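Ribokinase (Cryptococcus neoformans var. grubii serotype A, PDB 6CW5) probably phosphorylates D-ribose at O-5, using ATP and a divalent cation such as magnesium, to give D-ribose 5-phosphate. Local coordinates at residues Ser12-Asp24 against Gln65-Val79. Residues are numbered along the deposited sequence; the frame is centred on the assembly and turned at random.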
loop_
_atom_site.group_PDB
_atom_site.type_symbol
_atom_site.label_atom_id
_atom_site.label_comp_id
_atom_site.label_asym_id
_atom_site.label_seq_id
_atom_site.Cartn_x
_atom_site.Cartn_y
_atom_site.Cartn_z
ATOM N N SER A 12 -18.226 -18.047 12.985
ATOM C CA SER A 12 -18.784 -16.872 13.645
ATOM C C SER A 12 -18.301 -15.579 12.992
ATOM O O SER A 12 -17.099 -15.361 12.818
ATOM C CB SER A 12 -18.426 -16.869 15.127
ATOM O OG SER A 12 -19.509 -17.363 15.897
ATOM N N SER A 13 -19.233 -14.699 12.666
ATOM C CA SER A 13 -18.897 -13.576 11.802
ATOM C C SER A 13 -18.191 -12.455 12.555
ATOM O O SER A 13 -18.567 -12.096 13.671
ATOM C CB SER A 13 -20.161 -13.043 11.129
ATOM O OG SER A 13 -20.762 -14.055 10.343
ATOM N N ARG A 14 -17.154 -11.900 11.927
ATOM C CA ARG A 14 -16.425 -10.777 12.497
ATOM C C ARG A 14 -15.920 -9.922 11.348
ATOM O O ARG A 14 -15.369 -10.445 10.376
ATOM C CB ARG A 14 -15.259 -11.242 13.388
ATOM C CG ARG A 14 -14.544 -10.080 14.112
ATOM C CD ARG A 14 -13.624 -10.564 15.235
ATOM N NE ARG A 14 -14.382 -11.201 16.307
ATOM C CZ ARG A 14 -14.716 -10.612 17.456
ATOM N NH1 ARG A 14 -14.350 -9.359 17.715
ATOM N NH2 ARG A 14 -15.415 -11.286 18.355
ATOM N N CYS A 15 -16.134 -8.610 11.454
ATOM C CA CYS A 15 -15.802 -7.672 10.393
ATOM C C CYS A 15 -14.567 -6.870 10.756
ATOM O O CYS A 15 -14.470 -6.333 11.861
ATOM C CB CYS A 15 -16.961 -6.714 10.134
ATOM S SG CYS A 15 -16.641 -5.565 8.788
ATOM N N LEU A 16 -13.643 -6.752 9.817
ATOM C CA LEU A 16 -12.552 -5.801 9.953
ATOM C C LEU A 16 -12.856 -4.619 9.048
ATOM O O LEU A 16 -13.150 -4.812 7.854
ATOM C CB LEU A 16 -11.216 -6.422 9.556
ATOM C CG LEU A 16 -10.010 -5.480 9.563
ATOM C CD1 LEU A 16 -9.661 -4.979 10.968
ATOM C CD2 LEU A 16 -8.848 -6.260 8.958
ATOM N N VAL A 17 -12.856 -3.425 9.623
ATOM C CA VAL A 17 -12.929 -2.178 8.856
ATOM C C VAL A 17 -11.520 -1.631 8.755
ATOM O O VAL A 17 -10.912 -1.260 9.764
ATOM C CB VAL A 17 -13.869 -1.147 9.502
ATOM C CG1 VAL A 17 -13.971 0.124 8.622
ATOM C CG2 VAL A 17 -15.256 -1.764 9.759
ATOM N N ARG A 18 -10.979 -1.578 7.543
ATOM C CA ARG A 18 -9.688 -0.945 7.326
ATOM C C ARG A 18 -10.013 0.413 6.719
ATOM O O ARG A 18 -10.449 0.493 5.562
ATOM C CB ARG A 18 -8.798 -1.779 6.413
ATOM C CG ARG A 18 -7.512 -1.083 5.964
ATOM C CD ARG A 18 -6.543 -0.754 7.103
ATOM N NE ARG A 18 -5.409 0.012 6.571
ATOM C CZ ARG A 18 -5.203 1.304 6.819
ATOM N NH1 ARG A 18 -5.987 1.960 7.674
ATOM N NH2 ARG A 18 -4.184 1.929 6.237
ATOM N N GLY A 19 -9.874 1.476 7.505
ATOM C CA GLY A 19 -10.362 2.745 6.987
ATOM C C GLY A 19 -10.063 3.901 7.912
ATOM O O GLY A 19 -9.239 3.812 8.816
ATOM N N SER A 20 -10.757 4.989 7.664
ATOM C CA SER A 20 -10.391 6.296 8.198
ATOM C C SER A 20 -11.161 6.638 9.461
ATOM O O SER A 20 -12.273 6.155 9.690
ATOM C CB SER A 20 -10.695 7.350 7.129
ATOM O OG SER A 20 -12.071 7.258 6.766
ATOM N N VAL A 21 -10.579 7.566 10.235
ATOM C CA VAL A 21 -11.234 8.260 11.334
ATOM C C VAL A 21 -11.045 9.744 11.093
ATOM O O VAL A 21 -9.916 10.194 10.881
ATOM C CB VAL A 21 -10.634 7.866 12.690
ATOM C CG1 VAL A 21 -11.327 8.616 13.844
ATOM C CG2 VAL A 21 -10.739 6.352 12.867
ATOM N N ASN A 22 -12.144 10.501 11.113
ATOM C CA ASN A 22 -12.097 11.941 10.906
ATOM C C ASN A 22 -12.742 12.654 12.077
ATOM O O ASN A 22 -13.711 12.169 12.672
ATOM C CB ASN A 22 -12.859 12.387 9.652
ATOM C CG ASN A 22 -12.196 11.933 8.368
ATOM O OD1 ASN A 22 -10.987 11.764 8.302
ATOM N ND2 ASN A 22 -12.987 11.787 7.344
ATOM N N ILE A 23 -12.202 13.819 12.386
ATOM C CA ILE A 23 -12.946 14.811 13.158
ATOM C C ILE A 23 -13.664 15.668 12.125
ATOM O O ILE A 23 -13.015 16.341 11.327
ATOM C CB ILE A 23 -12.027 15.634 14.060
ATOM C CG1 ILE A 23 -11.373 14.695 15.076
ATOM C CG2 ILE A 23 -12.829 16.747 14.756
ATOM C CD1 ILE A 23 -10.314 15.369 15.956
ATOM N N ASP A 24 -15.002 15.615 12.121
ATOM C CA ASP A 24 -15.814 16.362 11.173
ATOM C C ASP A 24 -16.064 17.747 11.742
ATOM O O ASP A 24 -16.515 17.876 12.877
ATOM C CB ASP A 24 -17.163 15.683 10.935
ATOM C CG ASP A 24 -17.047 14.388 10.115
ATOM O OD1 ASP A 24 -15.936 14.057 9.655
ATOM O OD2 ASP A 24 -18.093 13.741 9.933
ATOM N N GLN A 65 -19.963 -7.992 15.388
ATOM C CA GLN A 65 -18.623 -7.889 15.957
ATOM C C GLN A 65 -17.733 -7.211 14.940
ATOM O O GLN A 65 -17.640 -7.680 13.802
ATOM C CB GLN A 65 -18.056 -9.264 16.284
ATOM C CG GLN A 65 -18.833 -10.018 17.321
ATOM C CD GLN A 65 -18.388 -9.630 18.696
ATOM O OE1 GLN A 65 -17.508 -10.271 19.269
ATOM N NE2 GLN A 65 -18.966 -8.555 19.231
ATOM N N VAL A 66 -17.086 -6.109 15.325
ATOM C CA VAL A 66 -16.327 -5.346 14.345
ATOM C C VAL A 66 -15.096 -4.771 15.017
ATOM O O VAL A 66 -15.104 -4.454 16.216
ATOM C CB VAL A 66 -17.196 -4.234 13.702
ATOM C CG1 VAL A 66 -17.770 -3.286 14.790
ATOM C CG2 VAL A 66 -16.413 -3.495 12.650
ATOM N N GLU A 67 -14.018 -4.699 14.250
ATOM C CA GLU A 67 -12.742 -4.108 14.654
ATOM C C GLU A 67 -12.343 -3.065 13.623
ATOM O O GLU A 67 -12.554 -3.278 12.432
ATOM C CB GLU A 67 -11.617 -5.153 14.727
ATOM C CG GLU A 67 -11.828 -6.283 15.717
ATOM C CD GLU A 67 -11.213 -6.016 17.075
ATOM O OE1 GLU A 67 -10.280 -5.181 17.192
ATOM O OE2 GLU A 67 -11.680 -6.655 18.037
ATOM N N LEU A 68 -11.742 -1.958 14.067
ATOM C CA LEU A 68 -11.283 -0.901 13.167
ATOM C C LEU A 68 -9.757 -0.858 13.145
ATOM O O LEU A 68 -9.111 -0.903 14.206
ATOM C CB LEU A 68 -11.856 0.457 13.591
ATOM C CG LEU A 68 -11.399 1.659 12.754
ATOM C CD1 LEU A 68 -11.879 1.542 11.306
ATOM C CD2 LEU A 68 -11.897 2.979 13.390
ATOM N N ASP A 69 -9.180 -0.863 11.935
ATOM C CA ASP A 69 -7.733 -0.828 11.736
ATOM C C ASP A 69 -7.409 0.504 11.052
ATOM O O ASP A 69 -7.871 0.760 9.941
ATOM C CB ASP A 69 -7.299 -2.036 10.887
ATOM C CG ASP A 69 -5.808 -2.091 10.622
ATOM O OD1 ASP A 69 -5.123 -1.056 10.662
ATOM O OD2 ASP A 69 -5.330 -3.180 10.296
ATOM N N GLY A 70 -6.621 1.353 11.708
ATOM C CA GLY A 70 -6.332 2.661 11.137
ATOM C C GLY A 70 -5.516 3.471 12.124
ATOM O O GLY A 70 -4.812 2.890 12.951
ATOM N N ALA A 71 -5.597 4.798 12.065
ATOM C CA ALA A 71 -4.753 5.590 12.949
ATOM C C ALA A 71 -5.403 6.936 13.233
ATOM O O ALA A 71 -6.082 7.514 12.379
ATOM C CB ALA A 71 -3.367 5.809 12.343
ATOM N N ILE A 72 -5.137 7.451 14.431
ATOM C CA ILE A 72 -5.558 8.790 14.835
ATOM C C ILE A 72 -4.356 9.500 15.439
ATOM O O ILE A 72 -3.319 8.894 15.722
ATOM C CB ILE A 72 -6.718 8.770 15.853
ATOM C CG1 ILE A 72 -6.301 7.968 17.099
ATOM C CG2 ILE A 72 -7.980 8.191 15.190
ATOM C CD1 ILE A 72 -7.250 8.161 18.297
ATOM N N GLY A 73 -4.524 10.807 15.678
ATOM C CA GLY A 73 -3.594 11.508 16.533
ATOM C C GLY A 73 -4.099 11.576 17.964
ATOM O O GLY A 73 -5.222 11.165 18.251
ATOM N N ASP A 74 -3.244 12.111 18.849
ATOM C CA ASP A 74 -3.639 12.350 20.237
ATOM C C ASP A 74 -4.988 13.050 20.324
ATOM O O ASP A 74 -5.784 12.776 21.230
ATOM C CB ASP A 74 -2.589 13.209 20.947
ATOM C CG ASP A 74 -1.467 12.400 21.551
ATOM O OD1 ASP A 74 -1.417 11.175 21.332
ATOM O OD2 ASP A 74 -0.630 13.001 22.264
ATOM N N ASP A 75 -5.252 13.981 19.398
ATOM C CA ASP A 75 -6.449 14.805 19.480
ATOM C C ASP A 75 -7.716 14.042 19.134
ATOM O O ASP A 75 -8.813 14.587 19.303
ATOM C CB ASP A 75 -6.308 16.036 18.576
ATOM C CG ASP A 75 -6.128 15.697 17.098
ATOM O OD1 ASP A 75 -5.914 14.518 16.709
ATOM O OD2 ASP A 75 -6.215 16.657 16.298
ATOM N N GLY A 76 -7.597 12.797 18.679
ATOM C CA GLY A 76 -8.743 11.991 18.330
ATOM C C GLY A 76 -9.073 10.917 19.332
ATOM O O GLY A 76 -9.970 10.095 19.059
ATOM N N ILE A 77 -8.409 10.874 20.479
ATOM C CA ILE A 77 -8.661 9.801 21.436
ATOM C C ILE A 77 -10.129 9.771 21.852
ATOM O O ILE A 77 -10.695 8.693 22.063
ATOM C CB ILE A 77 -7.706 9.942 22.637
ATOM C CG1 ILE A 77 -6.293 9.534 22.211
ATOM C CG2 ILE A 77 -8.171 9.104 23.820
ATOM C CD1 ILE A 77 -5.198 10.047 23.164
ATOM N N TRP A 78 -10.790 10.934 21.906
ATOM C CA TRP A 78 -12.206 10.951 22.269
ATOM C C TRP A 78 -13.065 10.209 21.245
ATOM O O TRP A 78 -14.111 9.653 21.600
ATOM C CB TRP A 78 -12.687 12.398 22.459
ATOM C CG TRP A 78 -12.648 13.236 21.195
ATOM C CD1 TRP A 78 -11.590 13.938 20.713
ATOM C CD2 TRP A 78 -13.726 13.452 20.274
ATOM N NE1 TRP A 78 -11.938 14.580 19.545
ATOM C CE2 TRP A 78 -13.247 14.300 19.259
ATOM C CE3 TRP A 78 -15.054 13.021 20.217
ATOM C CZ2 TRP A 78 -14.048 14.721 18.190
ATOM C CZ3 TRP A 78 -15.849 13.450 19.157
ATOM C CH2 TRP A 78 -15.342 14.291 18.168
ATOM N N VAL A 79 -12.634 10.162 19.984
ATOM C CA VAL A 79 -13.338 9.353 18.988
ATOM C C VAL A 79 -13.056 7.874 19.214
ATOM O O VAL A 79 -13.957 7.033 19.119
ATOM C CB VAL A 79 -12.940 9.780 17.567
ATOM C CG1 VAL A 79 -13.741 8.982 16.516
ATOM C CG2 VAL A 79 -13.129 11.300 17.384
HETATM O O HOH W 1 -20.940 -10.529 14.395
HETATM O O HOH W 2 -7.393 5.594 9.878
HETATM O O HOH W 3 -7.211 9.933 11.665
#
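Cys15 and Val17 bond through both backbone N and O to the strand 66-73 side, taking Gln65 O, Glu67 N, Glu67 O and Asp69 N in turn, the parallel pairing of a Rossmann-like core. The bond from Val17 N to Glu67 O is 2.8 Å long and almost straight (175°). Asp69 O closes the series with two donors: Gly19 N, and Arg18 NH1 at 3.2 Å, which approaches from above the carbonyl plane; a bend at chi2 (64°) turns the chain back toward the neighbouring strand, while NH2 is hydrogen-bonded to Ser151 OG. Beyond Gly19 the chains diverge, and waters take over, one linking Gly19 O to Ala71 N, another Val21 O to Ala71 O.

Charges gather on the Leu16 face. Gln65 CB sits over the Arg14 guanidinium, whose NH1 makes a long salt bridge with Glu67 OE2 (3.8 Å). The Asp69 carboxylate is held elsewhere, by Lys94 and Tyr155.

Apolar contacts begin on the opposite face, where Val17 CG2 meets Val66 CG2, and continue beyond the paired residues. Val21 splits its branches: CG2 meets Leu68 CD2 (3.6 Å), while CG1 touches both Ile72 CG2 and Val79 CG1. Ile23, in the predicted ribose site, lays CG1 by Trp78 CZ2 (4.1 Å).

Helix 51-61 packs on Val17 and Val66; strands 140-143 and 93-96 flank the pair within the central sheet.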